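Side-chain contacts in histidine triad (HIT) protein (Clostridium difficile, PDB 4EGU), which binds zinc and guanosine-5'-monophosphate and probably acts as a nucleotide hydrolase or transferase of the histidine triad superfamily: residues Cys9-Gly14 against Arg26-Asn31; Lys20-Asp25 against Val63-Val68; Ile41-Lys46 against His67-Lys72; Pro45-Asp50 against Asp57-Ile62. All coordinates share one frame; numbering follows the deposited sequence.

How the contacts relate
From the N terminus, contact 1 is the first to close a loop, laying the short helix 7-12 on strand 27-31. Contact 2 crosses it, because its strand segment 20-25 falls between the two halves of contact 1 while its partner lies far on, in helix 61-77. Contact 3 follows contact 1 in series and ends on the helix of contact 2, sharing His67 and Val68. Contact 4 starts from the strand end used by contact 3, shares Pro45 and Lys46 with it, and is nested within the loop of contact 2. Contacts 2, 3 and 4 thus tie helix 61-77 to the antiparallel sheet and its zinc-bearing loop, whereas contacts 1 and 4 meet at the zinc.

Contact 1: Cys9-Gly14 against Arg26-Asn31; sequences CKIANG and RVLAFN. With ZN (zinc ion), chain D; 5GP (guanosine-5'-monophosphate), chain C.
The Phe30 ring receives Ile11 CG2 squarely over one face and has N2 of the guanine of guanosine-5'-monophosphate at its edge, near the ring plane. The methyl sits 3.7 Å from the ring centroid and only 8° off the ring normal, which makes this a well-centred CH-pi contact. CG2 can stand there because it lies anti to the Ile11 backbone N, while the other branch, CG1 (chi1 -70°), carries CD1 to the rim of the ring and on to the base. Ile11 CD1 is 3.8 Å from Phe30 CE2 and 3.6 Å from N1 of the nucleotide. One isoleucine therefore touches both the aromatic ring and the ligand.

Leu28 packs beside this pair, its side chain crossing that of Ile11 at about a right angle. Leu28 CD2 lies 3.8 Å from Ile11 CG2 and 3.6 Å from Ile11 O, so a methyl meets the helix backbone as well as a side chain. No hydrogen bond joins the two segments. The helix soon ends in a Schellman motif with Gly14 as its C-prime residue.

The polar anchors lie at the flanks. Asn31 O accepts a hydrogen bond of 2.9 Å from N2 of the nucleotide, and Cys9 SG binds zinc at 2.3 Å, with Cys6, His48 and His100 completing the site. Phe8 meets Phe30 edge-to-face from the same helix. The chemistry implies a division of labour: apolar contact shapes one wall of the base pocket, a backbone carbonyl accepts from the exocyclic amino group, and the metal fastens the helix at its other side.

Contact 2: Lys20-Asp25 against Val63-Val68; sequences KVYEDD and VSHIHV
His65 and Asp24 meet through one hydrogen bond, from His65 NE2 to Asp24 OD2, at 2.7 Å with an N-H...O angle of 157°. The acceptor lies practically in the imidazole plane and offers its syn lone pair, and carboxylate and ring are nearly coplanar, their planes 16° apart. The two side chains approach from opposite directions. On the helix, His65 CG is anti to the backbone N (chi1 -171°), a setting that sends the ring out toward the strand.

A second hydrogen bond converges on the same oxygen from within the strand segment: Tyr22 OH donates to Asp24 OD2 over 2.7 Å, arriving from above the carboxylate plane. Two donors thus grip OD2, while OD1 accepts from the backbone N of Arg26 and of Val27. This bonding fixes the rotation of the carboxylate and would be expected to stabilise its negative charge.

Apolar contact comes from beyond the two segments, where the Tyr22 side chain rests on Val69 and Ile73 of helix 61-77. As a whole this is a His-carboxylate hydrogen bond at the surface, pinning the turn between strands 20-23 and 27-31 of the antiparallel sheet of the HIT fold to its long helix.

Contact 3: Ile41-Lys46 against His67-Lys72; sequences ILVVPK and HVVINK
Val69 is the first residue of helix segment 67-72 to touch the strand, and it does so with one methyl: Val69 CG1 lies 4.0 Å from Val43 CG1. Each of these methyls is anti to its own backbone N, and the two side chains slide past each other in opposite directions, so the branches meet alongside. Ile70 comes next and approaches differently. The methylene CG1 makes the contact, not a terminal methyl, Ile70 CG1 standing 4.1 Å from Val43 CG2, and the two chains cross at a slant.

Val43 thus divides its two branches between consecutive helix residues, CG1 to Val69 and CG2 to Ile70. With chi1 at -172°, CG2 stands beside the backbone N, and this rotation presents one methyl to each helix residue. The contact is wholly apolar and buried, without a hydrogen bond between the segments. CD1 of Ile70 turns elsewhere, lying over the centre of the His67 ring on one face, 4.3 Å above its plane.

Around this junction Val43 also packs on Val27 and Ile105 from the adjacent strands, and Ile70 continues the layer onto Phe84 and Val86. The long helix 61-77 therefore lies against the central strand 39-45 of the sheet, while its Asn71 turns to Leu52 of the second subunit.

Contact 4: Pro45-Asp50 against Asp57-Ile62; sequences PKKHYD and DKEMDI. With ZN (zinc ion), chain D.
Tyr49 and Glu59 form the polar part of a largely buried contact between the loop that follows strand 39-45 and the 3-10 turn that leads into helix 61-77. Tyr49 OH donates a hydrogen bond to Glu59 OE1 at 2.6 Å. The carboxylate oxygen lies at the ring edge, near the ring plane, and is met on its anti side with the phenol oxygen 34° out of the carboxylate plane. The planes of ring and carboxylate stand 58° apart. The extended Glu59 chain passes alongside the phenol oxygen, its CB about as near to Tyr49 OH as its carboxyl carbon, and only OE1 comes to bonding distance.

Beside this bond lies an apolar patch built on Ile62. Ile62 CG1 is 3.9 Å from Pro45 CB, while the other branch, CG2, comes within 4.3 Å of Tyr49 CE2. The isoleucine thus bridges the proline at the strand end and the tyrosine further along the loop. Lys47 stands at the margin: its CE comes near Glu59 OE1, but Lys47 NZ remains 5.2 Å from that oxygen, so the opposite charges can attract only loosely.

Between Lys47 and Tyr49, His48 turns the other way and binds zinc through ND1 at 2.0 Å. Its second nitrogen, His48 NE2, donates to Asp50 OD1 over 2.7 Å, with the acceptor almost in the ring plane; this second-shell carboxylate fixes the ring and may make it a stronger ligand. Tyr49 and Ile62 so secure one flank of the loop, and His48 on the other joins Cys6, Cys9 and His100 in a Cys2His2 zinc site whose first two ligands form a CxxC pair.

Contact 1: Cys9-Gly14 against Arg26-Asn31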
# COMPACT_ATOMS: atom_id res chain seq x y z
N CYS A 9 -3.47 15.28 12.16
CA CYS A 9 -2.48 16.17 12.75
C CYS A 9 -2.70 16.27 14.26
O CYS A 9 -1.75 16.27 15.04
CB CYS A 9 -2.55 17.57 12.14
SG CYS A 9 -1.73 17.75 10.52
N LYS A 10 -3.95 16.35 14.68
CA LYS A 10 -4.26 16.45 16.11
C LYS A 10 -3.95 15.14 16.85
O LYS A 10 -3.52 15.18 17.99
CB LYS A 10 -5.73 16.82 16.32
CG LYS A 10 -6.18 18.16 15.81
CD LYS A 10 -7.69 18.32 16.05
CE LYS A 10 -8.25 19.60 15.46
NZ LYS A 10 -7.74 20.84 16.13
N ILE A 11 -4.18 14.00 16.20
CA ILE A 11 -3.82 12.71 16.78
C ILE A 11 -2.26 12.60 16.84
O ILE A 11 -1.72 12.17 17.85
CB ILE A 11 -4.48 11.51 16.03
CG1 ILE A 11 -6.00 11.49 16.29
CG2 ILE A 11 -3.83 10.20 16.45
CD1 ILE A 11 -6.76 10.41 15.56
N ALA A 12 -1.56 13.01 15.78
CA ALA A 12 -0.09 12.90 15.71
C ALA A 12 0.67 13.80 16.70
O ALA A 12 1.72 13.40 17.20
CB ALA A 12 0.40 13.20 14.31
N ASN A 13 0.16 15.00 16.95
CA ASN A 13 0.84 15.92 17.87
C ASN A 13 0.32 15.76 19.29
O ASN A 13 0.68 16.53 20.18
CB ASN A 13 0.71 17.39 17.40
CG ASN A 13 -0.64 18.01 17.72
OD1 ASN A 13 -1.41 17.49 18.52
ND2 ASN A 13 -0.93 19.14 17.08
N GLY A 14 -0.52 14.75 19.49
CA GLY A 14 -1.00 14.40 20.82
C GLY A 14 -2.07 15.32 21.38
O GLY A 14 -2.28 15.35 22.60
N ARG A 26 9.09 10.41 13.68
CA ARG A 26 8.58 10.67 12.32
C ARG A 26 7.18 10.13 12.06
O ARG A 26 6.51 10.62 11.16
CB ARG A 26 9.46 9.99 11.26
CG ARG A 26 10.79 10.67 10.98
CD ARG A 26 11.57 9.91 9.91
NE ARG A 26 11.08 10.19 8.56
CZ ARG A 26 11.43 9.51 7.48
NH1 ARG A 26 12.26 8.48 7.57
NH2 ARG A 26 10.94 9.85 6.29
N VAL A 27 6.81 9.04 12.73
CA VAL A 27 5.63 8.24 12.40
C VAL A 27 4.93 7.86 13.68
O VAL A 27 5.55 7.60 14.71
CB VAL A 27 6.05 6.97 11.59
CG1 VAL A 27 4.93 5.95 11.54
CG2 VAL A 27 6.48 7.35 10.17
N LEU A 28 3.60 7.81 13.61
CA LEU A 28 2.75 7.30 14.66
C LEU A 28 1.83 6.26 14.03
O LEU A 28 1.35 6.43 12.92
CB LEU A 28 1.88 8.41 15.28
CG LEU A 28 0.85 8.04 16.36
CD1 LEU A 28 1.51 7.72 17.68
CD2 LEU A 28 -0.12 9.18 16.53
N ALA A 29 1.54 5.19 14.76
CA ALA A 29 0.50 4.25 14.37
C ALA A 29 -0.47 4.10 15.51
O ALA A 29 -0.07 4.11 16.68
CB ALA A 29 1.06 2.89 13.97
N PHE A 30 -1.75 3.97 15.19
CA PHE A 30 -2.79 3.93 16.18
C PHE A 30 -3.96 3.12 15.65
O PHE A 30 -4.13 2.95 14.45
CB PHE A 30 -3.21 5.38 16.61
CG PHE A 30 -3.62 6.29 15.46
CD1 PHE A 30 -2.69 6.97 14.68
CD2 PHE A 30 -4.96 6.42 15.13
CE1 PHE A 30 -3.09 7.77 13.62
CE2 PHE A 30 -5.36 7.24 14.08
CZ PHE A 30 -4.43 7.90 13.32
N ASN A 31 -4.79 2.61 16.54
CA ASN A 31 -5.92 1.81 16.08
C ASN A 31 -6.97 2.66 15.40
O ASN A 31 -7.27 3.77 15.83
CB ASN A 31 -6.54 1.07 17.24
CG ASN A 31 -5.65 -0.02 17.77
OD1 ASN A 31 -4.87 -0.65 17.03
ND2 ASN A 31 -5.78 -0.29 19.05
ZN ZN D . -2.80 16.44 8.99
P 5GP C . -9.88 6.74 4.93
O1P 5GP C . -11.23 6.19 4.53
O2P 5GP C . -9.74 8.24 4.87
O3P 5GP C . -8.81 6.09 4.16
O5' 5GP C . -9.56 6.23 6.38
C5' 5GP C . -9.72 7.08 7.49
C4' 5GP C . -9.91 6.26 8.72
O4' 5GP C . -9.80 7.12 9.86
C3' 5GP C . -11.27 5.57 8.82
O3' 5GP C . -11.10 4.15 8.76
C2' 5GP C . -11.81 6.00 10.20
O2' 5GP C . -12.43 4.98 10.96
C1' 5GP C . -10.55 6.56 10.89
N9 5GP C . -10.81 7.62 11.86
C8 5GP C . -11.52 8.74 11.60
N7 5GP C . -11.53 9.53 12.69
C5 5GP C . -10.80 8.91 13.64
C6 5GP C . -10.47 9.26 14.94
O6 5GP C . -10.86 10.33 15.50
N1 5GP C . -9.70 8.37 15.58
C2 5GP C . -9.25 7.21 15.03
N2 5GP C . -8.49 6.42 15.79
N3 5GP C . -9.55 6.83 13.78
C4 5GP C . -10.33 7.71 13.10

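Contact 2: Lys20-Asp25 against Val63-Val68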
# COMPACT_ATOMS: atom_id res chain seq x y z
N LYS A 20 -2.31 4.09 20.84
CA LYS A 20 -1.04 4.06 20.14
C LYS A 20 -0.46 2.66 20.03
O LYS A 20 -0.41 1.91 21.01
CB LYS A 20 -0.07 4.94 20.88
CG LYS A 20 1.19 5.18 20.14
CD LYS A 20 2.04 6.20 20.85
CE LYS A 20 3.04 5.52 21.73
NZ LYS A 20 3.99 6.52 22.24
N VAL A 21 -0.02 2.33 18.84
CA VAL A 21 0.60 1.07 18.50
C VAL A 21 2.10 1.23 18.22
O VAL A 21 2.89 0.31 18.44
CB VAL A 21 -0.13 0.51 17.23
CG1 VAL A 21 0.54 -0.75 16.72
CG2 VAL A 21 -1.59 0.26 17.55
N TYR A 22 2.49 2.39 17.70
CA TYR A 22 3.87 2.68 17.38
C TYR A 22 4.09 4.17 17.46
O TYR A 22 3.21 4.95 17.06
CB TYR A 22 4.20 2.22 15.95
CG TYR A 22 5.61 2.52 15.52
CD1 TYR A 22 6.62 1.58 15.69
CD2 TYR A 22 5.96 3.75 14.97
CE1 TYR A 22 7.91 1.84 15.31
CE2 TYR A 22 7.27 4.03 14.59
CZ TYR A 22 8.25 3.06 14.78
OH TYR A 22 9.56 3.26 14.41
N GLU A 23 5.26 4.60 17.90
CA GLU A 23 5.65 5.98 17.74
C GLU A 23 7.17 6.10 17.68
O GLU A 23 7.88 5.49 18.50
CB GLU A 23 5.10 6.88 18.86
CG GLU A 23 5.23 8.37 18.54
CD GLU A 23 4.68 9.29 19.62
OE1 GLU A 23 4.17 8.79 20.64
OE2 GLU A 23 4.78 10.53 19.44
N ASP A 24 7.65 6.92 16.77
CA ASP A 24 9.02 7.40 16.77
C ASP A 24 8.99 8.90 16.44
O ASP A 24 7.93 9.54 16.55
CB ASP A 24 9.93 6.55 15.86
CG ASP A 24 9.61 6.65 14.36
OD1 ASP A 24 8.92 7.59 13.94
OD2 ASP A 24 10.09 5.75 13.61
N ASP A 25 10.14 9.47 16.08
CA ASP A 25 10.20 10.90 15.81
C ASP A 25 9.44 11.34 14.57
O ASP A 25 9.18 12.52 14.42
CB ASP A 25 11.65 11.37 15.70
CG ASP A 25 12.42 10.72 14.56
OD1 ASP A 25 12.10 9.59 14.15
OD2 ASP A 25 13.38 11.35 14.07
N VAL A 63 7.40 6.83 2.77
CA VAL A 63 6.64 5.61 2.50
C VAL A 63 7.47 4.36 2.85
O VAL A 63 6.93 3.39 3.39
CB VAL A 63 6.10 5.59 1.06
CG1 VAL A 63 5.40 4.28 0.75
CG2 VAL A 63 5.15 6.76 0.85
N SER A 64 8.77 4.35 2.56
CA SER A 64 9.60 3.23 2.96
C SER A 64 9.66 3.12 4.49
O SER A 64 9.55 2.02 5.03
CB SER A 64 10.97 3.27 2.32
OG SER A 64 11.64 4.41 2.65
N HIS A 65 9.78 4.26 5.18
CA HIS A 65 9.81 4.19 6.62
C HIS A 65 8.48 3.66 7.18
O HIS A 65 8.49 2.83 8.10
CB HIS A 65 10.18 5.53 7.25
CG HIS A 65 10.42 5.41 8.71
ND1 HIS A 65 11.36 4.57 9.27
CD2 HIS A 65 9.78 5.99 9.75
CE1 HIS A 65 11.31 4.67 10.59
NE2 HIS A 65 10.37 5.53 10.90
N ILE A 66 7.37 4.11 6.62
CA ILE A 66 6.08 3.57 7.01
C ILE A 66 6.04 2.06 6.85
O ILE A 66 5.48 1.36 7.70
CB ILE A 66 4.97 4.28 6.23
CG1 ILE A 66 4.76 5.70 6.80
CG2 ILE A 66 3.68 3.48 6.19
CD1 ILE A 66 3.84 6.58 5.94
N HIS A 67 6.61 1.54 5.76
CA HIS A 67 6.61 0.09 5.54
C HIS A 67 7.53 -0.68 6.50
O HIS A 67 7.19 -1.79 6.89
CB HIS A 67 6.90 -0.23 4.09
CG HIS A 67 5.69 -0.05 3.21
ND1 HIS A 67 5.18 1.17 2.84
CD2 HIS A 67 4.84 -0.97 2.67
CE1 HIS A 67 4.08 0.98 2.10
NE2 HIS A 67 3.86 -0.31 1.98
N VAL A 68 8.67 -0.10 6.89
CA VAL A 68 9.46 -0.71 7.96
C VAL A 68 8.61 -0.79 9.24
O VAL A 68 8.62 -1.82 9.92
CB VAL A 68 10.77 0.07 8.19
CG1 VAL A 68 11.45 -0.41 9.48
CG2 VAL A 68 11.68 -0.09 6.99

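Contact 3: Ile41-Lys46 against His67-Lys72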
# COMPACT_ATOMS: atom_id res chain seq x y z
N ILE A 41 -5.06 -0.96 11.90
CA ILE A 41 -4.10 0.01 12.39
C ILE A 41 -3.84 1.05 11.31
O ILE A 41 -3.70 0.70 10.15
CB ILE A 41 -2.79 -0.73 12.78
CG1 ILE A 41 -3.05 -1.69 13.94
CG2 ILE A 41 -1.69 0.27 13.13
CD1 ILE A 41 -1.99 -2.78 14.10
N LEU A 42 -3.80 2.31 11.71
CA LEU A 42 -3.45 3.42 10.82
C LEU A 42 -2.01 3.82 11.10
O LEU A 42 -1.64 4.05 12.25
CB LEU A 42 -4.36 4.61 11.08
CG LEU A 42 -5.80 4.38 10.67
CD1 LEU A 42 -6.74 5.37 11.33
CD2 LEU A 42 -5.91 4.54 9.16
N VAL A 43 -1.21 3.93 10.04
CA VAL A 43 0.17 4.35 10.15
C VAL A 43 0.31 5.68 9.43
O VAL A 43 -0.03 5.77 8.25
CB VAL A 43 1.15 3.32 9.55
CG1 VAL A 43 2.58 3.72 9.86
CG2 VAL A 43 0.87 1.92 10.09
N VAL A 44 0.74 6.73 10.13
CA VAL A 44 0.76 8.09 9.57
C VAL A 44 2.08 8.79 9.84
O VAL A 44 2.67 8.62 10.92
CB VAL A 44 -0.35 9.02 10.08
CG1 VAL A 44 -1.67 8.32 9.98
CG2 VAL A 44 -0.08 9.49 11.52
N PRO A 45 2.54 9.60 8.88
CA PRO A 45 3.63 10.50 9.21
C PRO A 45 3.11 11.56 10.15
O PRO A 45 1.96 11.97 10.07
CB PRO A 45 4.00 11.12 7.86
CG PRO A 45 2.74 11.09 7.08
CD PRO A 45 1.97 9.90 7.55
N LYS A 46 3.97 12.05 11.01
CA LYS A 46 3.64 13.22 11.81
C LYS A 46 3.51 14.47 10.93
O LYS A 46 2.66 15.32 11.18
CB LYS A 46 4.67 13.41 12.92
CG LYS A 46 4.56 12.32 13.97
CD LYS A 46 5.60 12.45 15.08
CE LYS A 46 5.25 11.50 16.22
NZ LYS A 46 6.21 11.59 17.33
N HIS A 67 6.61 1.54 5.76
CA HIS A 67 6.61 0.09 5.54
C HIS A 67 7.53 -0.68 6.50
O HIS A 67 7.19 -1.79 6.89
CB HIS A 67 6.90 -0.23 4.09
CG HIS A 67 5.69 -0.05 3.21
ND1 HIS A 67 5.18 1.17 2.84
CD2 HIS A 67 4.84 -0.97 2.67
CE1 HIS A 67 4.08 0.98 2.10
NE2 HIS A 67 3.86 -0.31 1.98
N VAL A 68 8.67 -0.10 6.89
CA VAL A 68 9.46 -0.71 7.96
C VAL A 68 8.61 -0.79 9.24
O VAL A 68 8.62 -1.82 9.92
CB VAL A 68 10.77 0.07 8.19
CG1 VAL A 68 11.45 -0.41 9.48
CG2 VAL A 68 11.68 -0.09 6.99
N VAL A 69 7.89 0.28 9.55
CA VAL A 69 7.02 0.30 10.73
C VAL A 69 5.94 -0.78 10.63
O VAL A 69 5.70 -1.49 11.61
CB VAL A 69 6.45 1.71 10.94
CG1 VAL A 69 5.34 1.71 12.00
CG2 VAL A 69 7.57 2.68 11.29
N ILE A 70 5.30 -0.91 9.47
CA ILE A 70 4.29 -1.94 9.29
C ILE A 70 4.88 -3.31 9.61
O ILE A 70 4.28 -4.10 10.35
CB ILE A 70 3.73 -1.88 7.85
CG1 ILE A 70 2.89 -0.62 7.66
CG2 ILE A 70 2.94 -3.16 7.53
CD1 ILE A 70 2.50 -0.34 6.22
N ASN A 71 6.04 -3.62 9.04
CA ASN A 71 6.64 -4.92 9.26
C ASN A 71 7.05 -5.11 10.74
O ASN A 71 6.92 -6.22 11.27
CB ASN A 71 7.83 -5.16 8.35
CG ASN A 71 7.44 -5.63 6.98
OD1 ASN A 71 6.25 -5.77 6.64
ND2 ASN A 71 8.44 -5.92 6.17
N LYS A 72 7.51 -4.05 11.39
CA LYS A 72 7.87 -4.15 12.81
C LYS A 72 6.64 -4.49 13.65
O LYS A 72 6.74 -5.29 14.59
CB LYS A 72 8.50 -2.84 13.30
CG LYS A 72 9.94 -2.68 12.86
CD LYS A 72 10.56 -1.38 13.35
CE LYS A 72 12.08 -1.40 13.26
NZ LYS A 72 12.66 -2.44 14.11

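Contact 4: Pro45-Asp50 against Asp57-Ile62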
# COMPACT_ATOMS: atom_id res chain seq x y z
N PRO A 45 2.54 9.60 8.88
CA PRO A 45 3.63 10.50 9.21
C PRO A 45 3.11 11.56 10.15
O PRO A 45 1.96 11.97 10.07
CB PRO A 45 4.00 11.12 7.86
CG PRO A 45 2.74 11.09 7.08
CD PRO A 45 1.97 9.90 7.55
N LYS A 46 3.97 12.05 11.01
CA LYS A 46 3.64 13.22 11.81
C LYS A 46 3.51 14.47 10.93
O LYS A 46 2.66 15.32 11.18
CB LYS A 46 4.67 13.41 12.92
CG LYS A 46 4.56 12.32 13.97
CD LYS A 46 5.60 12.45 15.08
CE LYS A 46 5.25 11.50 16.22
NZ LYS A 46 6.21 11.59 17.33
N LYS A 47 4.35 14.57 9.89
CA LYS A 47 4.24 15.63 8.90
C LYS A 47 2.96 15.44 8.08
O LYS A 47 2.63 14.32 7.68
CB LYS A 47 5.45 15.62 7.96
CG LYS A 47 5.38 16.64 6.83
CD LYS A 47 6.69 16.73 6.03
CE LYS A 47 6.59 17.67 4.83
NZ LYS A 47 6.36 19.06 5.24
N HIS A 48 2.24 16.51 7.83
CA HIS A 48 1.03 16.46 7.01
C HIS A 48 1.35 16.52 5.51
O HIS A 48 1.94 17.48 5.02
CB HIS A 48 0.12 17.65 7.37
CG HIS A 48 -1.16 17.66 6.62
ND1 HIS A 48 -2.36 17.22 7.15
CD2 HIS A 48 -1.41 18.01 5.34
CE1 HIS A 48 -3.29 17.32 6.22
NE2 HIS A 48 -2.74 17.79 5.11
N TYR A 49 0.89 15.50 4.81
CA TYR A 49 0.76 15.48 3.36
C TYR A 49 -0.71 15.19 3.08
O TYR A 49 -1.29 14.32 3.73
CB TYR A 49 1.59 14.36 2.71
CG TYR A 49 3.05 14.49 2.84
CD1 TYR A 49 3.76 15.27 1.93
CD2 TYR A 49 3.74 13.77 3.78
CE1 TYR A 49 5.12 15.36 1.98
CE2 TYR A 49 5.11 13.86 3.86
CZ TYR A 49 5.80 14.65 2.95
OH TYR A 49 7.17 14.72 3.03
N ASP A 50 -1.32 15.86 2.10
CA ASP A 50 -2.74 15.66 1.89
C ASP A 50 -3.06 14.23 1.41
O ASP A 50 -4.12 13.70 1.70
CB ASP A 50 -3.30 16.64 0.84
CG ASP A 50 -3.30 18.09 1.27
OD1 ASP A 50 -3.20 18.40 2.47
OD2 ASP A 50 -3.46 18.95 0.37
N ASP A 57 8.66 13.35 -5.21
CA ASP A 57 9.48 12.16 -5.38
C ASP A 57 10.61 12.11 -4.36
O ASP A 57 10.89 11.05 -3.81
CB ASP A 57 10.07 12.08 -6.78
CG ASP A 57 9.04 11.83 -7.86
OD1 ASP A 57 7.90 11.45 -7.56
OD2 ASP A 57 9.41 12.01 -9.04
N LYS A 58 11.27 13.24 -4.12
CA LYS A 58 12.46 13.24 -3.29
C LYS A 58 12.13 13.00 -1.80
O LYS A 58 13.04 12.75 -1.03
CB LYS A 58 13.27 14.51 -3.47
CG LYS A 58 12.66 15.73 -2.85
CD LYS A 58 13.58 16.92 -3.10
CE LYS A 58 13.18 18.13 -2.29
NZ LYS A 58 14.21 19.19 -2.42
N GLU A 59 10.84 13.02 -1.42
CA GLU A 59 10.39 12.76 -0.06
C GLU A 59 9.70 11.41 0.07
O GLU A 59 9.16 11.11 1.15
CB GLU A 59 9.49 13.90 0.45
CG GLU A 59 10.26 15.20 0.58
CD GLU A 59 9.45 16.43 0.90
OE1 GLU A 59 8.27 16.32 1.26
OE2 GLU A 59 10.04 17.52 0.78
N MET A 60 9.76 10.58 -0.96
CA MET A 60 9.01 9.33 -0.92
C MET A 60 9.57 8.33 0.07
O MET A 60 8.92 7.37 0.39
CB MET A 60 8.91 8.71 -2.32
CG MET A 60 7.72 7.75 -2.49
SD MET A 60 6.11 8.50 -2.29
CE MET A 60 6.02 9.50 -3.76
N ASP A 61 10.75 8.59 0.62
CA ASP A 61 11.29 7.75 1.66
C ASP A 61 10.38 7.66 2.89
O ASP A 61 10.48 6.71 3.65
CB ASP A 61 12.71 8.16 2.06
CG ASP A 61 12.84 9.64 2.44
OD1 ASP A 61 11.84 10.40 2.46
OD2 ASP A 61 13.98 10.06 2.73
N ILE A 62 9.46 8.62 3.09
CA ILE A 62 8.53 8.47 4.20
C ILE A 62 7.70 7.19 4.02
O ILE A 62 7.33 6.54 5.00
CB ILE A 62 7.65 9.72 4.39
CG1 ILE A 62 6.83 9.63 5.68
CG2 ILE A 62 6.74 9.96 3.21
CD1 ILE A 62 7.63 9.47 6.96
ZN ZN D . -2.80 16.44 8.99